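Lin2960 protein (Listeria innocua, PDB 3OOP) probably binds DNA and acts as a transcription factor of the MarR family, although its own function has not been established. Local coordinates at residues S29-W40 with E104-S115. Sequence-based numbering, arbitrary orientation. Where two conformers were deposited one is given.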
ATOM      1  N   SER A  29     -15.198  17.481   1.078  1.00 29.48           N
ATOM      2  CA  SER A  29     -16.307  17.862   1.951  1.00 29.63           C
ATOM      3  C   SER A  29     -16.104  19.239   2.554  1.00 29.20           C
ATOM      4  O   SER A  29     -17.075  19.911   2.875  1.00 29.88           O
ATOM      5  CB  SER A  29     -16.528  16.818   3.057  1.00 29.52           C
ATOM      6  OG  SER A  29     -15.583  16.926   4.102  1.00 29.67           O
ATOM      7  N   ILE A  30     -14.850  19.668   2.690  1.00 28.76           N
ATOM      8  CA  ILE A  30     -14.567  20.992   3.263  1.00 28.77           C
ATOM      9  C   ILE A  30     -13.946  21.964   2.243  1.00 28.91           C
ATOM     10  O   ILE A  30     -13.420  23.023   2.603  1.00 28.51           O
ATOM     11  CB  ILE A  30     -13.736  20.880   4.565  1.00 28.82           C
ATOM     12  CG1 ILE A  30     -12.408  20.155   4.319  1.00 29.78           C
ATOM     13  CG2 ILE A  30     -14.566  20.145   5.670  1.00 29.06           C
ATOM     14  CD1 ILE A  30     -11.435  20.248   5.507  1.00 33.12           C
ATOM     15  N   ALA A  31     -14.045  21.602   0.965  1.00 29.07           N
ATOM     16  CA  ALA A  31     -13.473  22.406  -0.129  1.00 29.74           C
ATOM     17  C   ALA A  31     -13.946  23.864  -0.151  1.00 29.83           C
ATOM     18  O   ALA A  31     -13.188  24.762  -0.533  1.00 29.61           O
ATOM     19  CB  ALA A  31     -13.750  21.737  -1.491  1.00 30.46           C
ATOM     20  N   SER A  32     -15.186  24.107   0.265  1.00 29.78           N
ATOM     21  CA  SER A  32     -15.756  25.448   0.151  1.00 30.52           C
ATOM     22  C   SER A  32     -15.404  26.350   1.334  1.00 30.55           C
ATOM     23  O   SER A  32     -15.716  27.534   1.317  1.00 30.50           O
ATOM     24  CB  SER A  32     -17.276  25.397  -0.049  1.00 30.70           C
ATOM     25  OG  SER A  32     -17.591  24.592  -1.170  1.00 33.44           O
ATOM     26  N   TYR A  33     -14.745  25.794   2.348  1.00 30.50           N
ATOM     27  CA  TYR A  33     -14.427  26.547   3.559  1.00 31.44           C
ATOM     28  C   TYR A  33     -13.133  27.350   3.420  1.00 31.70           C
ATOM     29  O   TYR A  33     -12.294  27.042   2.570  1.00 31.05           O
ATOM     30  CB  TYR A  33     -14.390  25.605   4.765  1.00 31.51           C
ATOM     31  CG  TYR A  33     -15.776  25.117   5.112  1.00 35.29           C
ATOM     32  CD1 TYR A  33     -16.525  25.755   6.102  1.00 37.77           C
ATOM     33  CD2 TYR A  33     -16.358  24.048   4.423  1.00 37.42           C
ATOM     34  CE1 TYR A  33     -17.805  25.325   6.421  1.00 40.68           C
ATOM     35  CE2 TYR A  33     -17.645  23.612   4.729  1.00 40.74           C
ATOM     36  CZ  TYR A  33     -18.356  24.256   5.732  1.00 42.18           C
ATOM     37  OH  TYR A  33     -19.630  23.836   6.043  1.00 46.28           O
ATOM     38  N   ASP A  34     -12.979  28.378   4.250  1.00 32.18           N
ATOM     39  CA  ASP A  34     -11.839  29.295   4.140  1.00 34.18           C
ATOM     40  C   ASP A  34     -10.519  28.592   4.471  1.00 34.67           C
ATOM     41  O   ASP A  34      -9.492  28.852   3.855  1.00 35.67           O
ATOM     42  CB  ASP A  34     -12.047  30.529   5.027  1.00 34.77           C
ATOM     43  CG  ASP A  34     -10.829  31.441   5.058  1.00 37.77           C
ATOM     44  OD1 ASP A  34     -10.604  32.161   4.064  1.00 41.52           O
ATOM     45  OD2 ASP A  34     -10.097  31.439   6.076  1.00 41.12           O
ATOM     46  N   VAL A  35     -10.563  27.674   5.424  1.00 35.66           N
ATOM     47  CA  VAL A  35      -9.404  26.848   5.782  1.00 35.94           C
ATOM     48  C   VAL A  35      -9.088  25.805   4.693  1.00 37.14           C
ATOM     49  O   VAL A  35      -9.958  25.003   4.346  1.00 38.25           O
ATOM     50  CB  VAL A  35      -9.658  26.172   7.162  1.00 35.72           C
ATOM     51  CG1 VAL A  35      -8.582  25.171   7.504  1.00 35.26           C
ATOM     52  CG2 VAL A  35      -9.765  27.238   8.262  1.00 35.96           C
ATOM     53  N   THR A  36      -7.853  25.821   4.166  1.00 37.34           N
ATOM     54  CA  THR A  36      -7.362  24.846   3.157  1.00 37.87           C
ATOM     55  C   THR A  36      -6.970  23.472   3.759  1.00 37.56           C
ATOM     56  O   THR A  36      -6.754  23.379   4.965  1.00 36.84           O
ATOM     57  CB  THR A  36      -6.142  25.400   2.391  1.00 37.94           C
ATOM     58  OG1 THR A  36      -4.987  25.399   3.243  1.00 38.24           O
ATOM     59  CG2 THR A  36      -6.408  26.815   1.863  1.00 39.16           C
ATOM     60  N   PRO A  37      -6.865  22.409   2.921  1.00 37.95           N
ATOM     61  CA  PRO A  37      -6.494  21.067   3.421  1.00 37.44           C
ATOM     62  C   PRO A  37      -5.233  21.010   4.299  1.00 36.70           C
ATOM     63  O   PRO A  37      -5.257  20.371   5.353  1.00 36.13           O
ATOM     64  CB  PRO A  37      -6.261  20.258   2.138  1.00 38.35           C
ATOM     65  CG  PRO A  37      -7.078  20.910   1.129  1.00 38.70           C
ATOM     66  CD  PRO A  37      -7.262  22.361   1.500  1.00 38.53           C
ATOM     67  N   GLU A  38      -4.151  21.664   3.872  1.00 35.91           N
ATOM     68  CA  GLU A  38      -2.903  21.660   4.642  1.00 35.41           C
ATOM     69  C   GLU A  38      -3.036  22.460   5.946  1.00 33.94           C
ATOM     70  O   GLU A  38      -2.448  22.107   6.969  1.00 33.63           O
ATOM     71  CB  GLU A  38      -1.709  22.144   3.794  1.00 36.47           C
ATOM     72  CG  GLU A  38      -1.722  23.635   3.451  1.00 38.68           C
ATOM     73  CD  GLU A  38      -0.446  24.122   2.767  1.00 42.20           C
ATOM     74  OE1 GLU A  38      -0.435  25.296   2.340  1.00 44.90           O
ATOM     75  OE2 GLU A  38       0.532  23.349   2.648  1.00 43.83           O
ATOM     76  N   GLN A  39      -3.828  23.535   5.898  1.00 32.72           N
ATOM     77  CA  GLN A  39      -4.125  24.326   7.089  1.00 31.35           C
ATOM     78  C   GLN A  39      -4.964  23.495   8.046  1.00 30.35           C
ATOM     79  O   GLN A  39      -4.798  23.583   9.261  1.00 30.37           O
ATOM     80  CB  GLN A  39      -4.848  25.621   6.709  1.00 31.12           C
ATOM     81  CG  GLN A  39      -3.943  26.649   6.046  1.00 32.76           C
ATOM     82  CD  GLN A  39      -4.719  27.722   5.304  1.00 33.41           C
ATOM     83  OE1 GLN A  39      -5.939  27.843   5.449  1.00 34.08           O
ATOM     84  NE2 GLN A  39      -4.015  28.506   4.499  1.00 34.87           N
ATOM     85  N   TRP A  40      -5.867  22.694   7.495  1.00 29.57           N
ATOM     86  CA  TRP A  40      -6.710  21.826   8.307  1.00 29.41           C
ATOM     87  C   TRP A  40      -5.878  20.772   9.022  1.00 29.27           C
ATOM     88  O   TRP A  40      -6.084  20.527  10.207  1.00 29.13           O
ATOM     89  CB  TRP A  40      -7.793  21.181   7.454  1.00 29.52           C
ATOM     90  CG  TRP A  40      -8.561  20.075   8.127  1.00 30.02           C
ATOM     91  CD1 TRP A  40      -8.659  18.788   7.702  1.00 31.17           C
ATOM     92  CD2 TRP A  40      -9.344  20.163   9.326  1.00 33.04           C
ATOM     93  NE1 TRP A  40      -9.461  18.062   8.549  1.00 31.85           N
ATOM     94  CE2 TRP A  40      -9.886  18.876   9.564  1.00 32.99           C
ATOM     95  CE3 TRP A  40      -9.628  21.194  10.230  1.00 34.10           C
ATOM     96  CZ2 TRP A  40     -10.710  18.594  10.663  1.00 34.68           C
ATOM     97  CZ3 TRP A  40     -10.448  20.910  11.332  1.00 36.14           C
ATOM     98  CH2 TRP A  40     -10.976  19.617  11.533  1.00 35.83           C
ATOM     99  N   GLU A 104     -14.206  27.258  14.366  1.00 28.61           N
ATOM    100  CA  GLU A 104     -14.000  26.774  13.006  1.00 29.01           C
ATOM    101  C   GLU A 104     -13.605  25.299  12.959  1.00 28.54           C
ATOM    102  O   GLU A 104     -14.098  24.557  12.103  1.00 28.30           O
ATOM    103  CB  GLU A 104     -13.014  27.681  12.242  1.00 29.36           C
ATOM    104  CG  GLU A 104     -13.629  29.067  11.982  1.00 33.02           C
ATOM    105  CD  GLU A 104     -13.076  29.796  10.753  1.00 36.49           C
ATOM    106  OE1 GLU A 104     -12.241  29.230  10.012  1.00 37.40           O
ATOM    107  OE2 GLU A 104     -13.504  30.953  10.521  1.00 41.00           O
ATOM    108  N   THR A 105     -12.764  24.855  13.890  1.00 28.12           N
ATOM    109  CA  THR A 105     -12.352  23.452  13.929  0.50 28.19           C
ATOM    110  C   THR A 105     -13.551  22.550  14.243  1.00 28.55           C
ATOM    111  O   THR A 105     -13.692  21.478  13.664  1.00 29.07           O
ATOM    112  CB  THR A 105     -11.187  23.233  14.916  0.50 27.99           C
ATOM    113  OG1 THR A 105     -10.111  24.118  14.573  0.50 28.12           O
ATOM    114  CG2 THR A 105     -10.681  21.794  14.875  0.50 27.83           C
ATOM    115  N   THR A 106     -14.419  23.000  15.154  1.00 28.81           N
ATOM    116  CA  THR A 106     -15.633  22.241  15.486  1.00 29.68           C
ATOM    117  C   THR A 106     -16.523  22.091  14.244  1.00 29.77           C
ATOM    118  O   THR A 106     -16.985  20.993  13.925  1.00 29.89           O
ATOM    119  CB  THR A 106     -16.397  22.877  16.670  1.00 30.20           C
ATOM    120  OG1 THR A 106     -15.608  22.726  17.852  1.00 31.65           O
ATOM    121  CG2 THR A 106     -17.761  22.215  16.893  1.00 30.92           C
ATOM    122  N   GLU A 107     -16.723  23.193  13.528  1.00 29.86           N
ATOM    123  CA  GLU A 107     -17.531  23.203  12.313  1.00 30.88           C
ATOM    124  C   GLU A 107     -16.949  22.244  11.263  1.00 30.50           C
ATOM    125  O   GLU A 107     -17.680  21.417  10.706  1.00 30.55           O
ATOM    126  CB  GLU A 107     -17.630  24.641  11.779  1.00 32.08           C
ATOM    127  CG  GLU A 107     -18.628  24.867  10.636  1.00 35.93           C
ATOM    128  CD  GLU A 107     -18.708  26.325  10.185  1.00 40.83           C
ATOM    129  OE1 GLU A 107     -19.416  26.596   9.188  1.00 44.67           O
ATOM    130  OE2 GLU A 107     -18.069  27.202  10.819  1.00 42.52           O
ATOM    131  N   LEU A 108     -15.639  22.337  11.023  1.00 29.76           N
ATOM    132  CA  LEU A 108     -14.960  21.469  10.054  1.00 29.45           C
ATOM    133  C   LEU A 108     -14.989  20.006  10.478  1.00 29.45           C
ATOM    134  O   LEU A 108     -15.281  19.129   9.648  1.00 29.17           O
ATOM    135  CB  LEU A 108     -13.516  21.933   9.821  1.00 29.77           C
ATOM    136  CG  LEU A 108     -13.340  23.331   9.233  1.00 30.90           C
ATOM    137  CD1 LEU A 108     -11.883  23.798   9.350  1.00 32.04           C
ATOM    138  CD2 LEU A 108     -13.804  23.371   7.780  1.00 34.43           C
ATOM    139  N   ARG A 109     -14.695  19.736  11.752  1.00 29.34           N
ATOM    140  CA  ARG A 109     -14.706  18.366  12.261  0.50 29.74           C
ATOM    141  C   ARG A 109     -16.069  17.718  12.040  1.00 30.06           C
ATOM    142  O   ARG A 109     -16.147  16.557  11.657  1.00 30.47           O
ATOM    143  CB  ARG A 109     -14.336  18.310  13.743  0.50 29.86           C
ATOM    144  CG  ARG A 109     -12.845  18.370  14.025  0.50 30.18           C
ATOM    145  CD  ARG A 109     -12.481  17.507  15.221  0.50 31.36           C
ATOM    146  NE  ARG A 109     -11.152  17.803  15.756  0.50 32.58           N
ATOM    147  CZ  ARG A 109     -10.023  17.245  15.332  0.50 32.88           C
ATOM    148  NH1 ARG A 109     -10.041  16.361  14.339  0.50 34.41           N
ATOM    149  NH2 ARG A 109      -8.866  17.574  15.903  0.50 32.16           N
ATOM    150  N   ASP A 110     -17.133  18.479  12.274  1.00 30.29           N
ATOM    151  CA  ASP A 110     -18.507  17.964  12.116  1.00 31.69           C
ATOM    152  C   ASP A 110     -18.810  17.589  10.661  1.00 31.53           C
ATOM    153  O   ASP A 110     -19.436  16.555  10.388  1.00 31.16           O
ATOM    154  CB  ASP A 110     -19.538  18.970  12.652  1.00 32.81           C
ATOM    155  CG  ASP A 110     -19.578  19.026  14.184  1.00 35.10           C
ATOM    156  OD1 ASP A 110     -19.075  18.096  14.856  1.00 37.70           O
ATOM    157  OD2 ASP A 110     -20.125  20.014  14.724  1.00 38.52           O
ATOM    158  N   ILE A 111     -18.349  18.429   9.735  1.00 30.96           N
ATOM    159  CA  ILE A 111     -18.534  18.179   8.306  1.00 31.30           C
ATOM    160  C   ILE A 111     -17.771  16.931   7.887  1.00 30.56           C
ATOM    161  O   ILE A 111     -18.327  16.058   7.204  1.00 30.62           O
ATOM    162  CB  ILE A 111     -18.092  19.375   7.452  1.00 31.29           C
ATOM    163  CG1 ILE A 111     -19.033  20.555   7.689  1.00 33.04           C
ATOM    164  CG2 ILE A 111     -18.108  19.000   5.959  1.00 31.34           C
ATOM    165  CD1 ILE A 111     -18.329  21.869   7.622  1.00 35.78           C
ATOM    166  N   VAL A 112     -16.505  16.846   8.296  1.00 29.89           N
ATOM    167  CA  VAL A 112     -15.677  15.676   7.990  1.00 29.88           C
ATOM    168  C   VAL A 112     -16.271  14.386   8.573  1.00 30.42           C
ATOM    169  O   VAL A 112     -16.327  13.358   7.889  1.00 30.24           O
ATOM    170  CB  VAL A 112     -14.208  15.893   8.444  1.00 29.49           C
ATOM    171  CG1 VAL A 112     -13.384  14.630   8.269  1.00 29.94           C
ATOM    172  CG2 VAL A 112     -13.585  17.064   7.667  1.00 29.00           C
ATOM    173  N   GLU A 113     -16.738  14.455   9.816  1.00 30.89           N
ATOM    174  CA  GLU A 113     -17.357  13.313  10.489  0.50 31.76           C
ATOM    175  C   GLU A 113     -18.606  12.826   9.747  1.00 32.00           C
ATOM    176  O   GLU A 113     -18.832  11.615   9.588  1.00 32.65           O
ATOM    177  CB  GLU A 113     -17.705  13.702  11.924  0.50 32.26           C
ATOM    178  CG  GLU A 113     -18.107  12.549  12.818  0.50 34.58           C
ATOM    179  CD  GLU A 113     -17.831  12.843  14.279  0.50 37.04           C
ATOM    180  OE1 GLU A 113     -17.043  12.089  14.887  0.50 38.05           O
ATOM    181  OE2 GLU A 113     -18.384  13.829  14.815  0.50 39.28           O
ATOM    182  N   ALA A 114     -19.424  13.777   9.299  1.00 31.97           N
ATOM    183  CA  ALA A 114     -20.638  13.432   8.553  1.00 32.90           C
ATOM    184  C   ALA A 114     -20.299  12.742   7.227  1.00 32.58           C
ATOM    185  O   ALA A 114     -20.943  11.750   6.856  1.00 32.59           O
ATOM    186  CB  ALA A 114     -21.518  14.655   8.329  1.00 33.50           C
ATOM    187  N   SER A 115     -19.280  13.243   6.524  1.00 32.06           N
ATOM    188  CA  SER A 115     -18.815  12.605   5.276  1.00 32.47           C
ATOM    189  C   SER A 115     -18.204  11.233   5.521  1.00 32.14           C
ATOM    190  O   SER A 115     -18.402  10.299   4.738  1.00 32.07           O
ATOM    191  CB  SER A 115     -17.813  13.507   4.551  1.00 32.46           C
ATOM    192  OG  SER A 115     -18.470  14.683   4.125  1.00 36.51           O
TER
HETATM  193  O   HOH W   1     -10.626  31.146   8.655  1.00 48.46           O
HETATM  194  O   HOH W   2     -13.011  27.965   7.757  1.00 39.73           O
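The connection from Ser29 through the type I turn Ile30–Tyr33 to the first turn of the next helix lies against residues 104-115 of helix 99-119, with CA atoms 6.5 Å apart at Ser29 and Val112 and 8.1 Å apart at Trp40 and Thr105. Packing of a helix against a linker by interdigitated side chains is well illustrated here. Trp40 is the knob, set among Thr105, Leu108, Arg109 and Val112. With its CG anti to the backbone N (chi1 169°), the indole reaches across to the helix, where Leu108 CB makes a CH-pi contact over the six-membered ring, 4.0 Å from its centroid. Arg109 CG meets the ring edge instead, 3.4 Å from Trp40 CH2. The two methyls of Leu108 divide the work: CD1 touches Trp40 and Val35, while CD2 lies 3.7 Å from Tyr33 CG. Ile30 CG2 continues the apolar seam, 3.7 Å from Ile111 CG2 and also against Val112 CG2. At the opposite end from Ser29, water links the segments. Glu104 OE1 accepts from two waters, one of which also donates to Asp34 OD2 at 2.6 Å; the other takes a weak bond from Val35 N. The water shared by Asp34 and Glu104 probably eases the closeness of their carboxylates, whose OD2 and OE1 are 5.0 Å apart, and Asp34 has a further partner in Lys78. Around this interface, Met27 of helix 2-29 touches Trp40, and Arg109 forms a salt bridge to Glu47, tying helix 99-119 to helix 37-49, whose Gln39 packs on helix 65-77 within what is probably a MarR-type winged-helix domain.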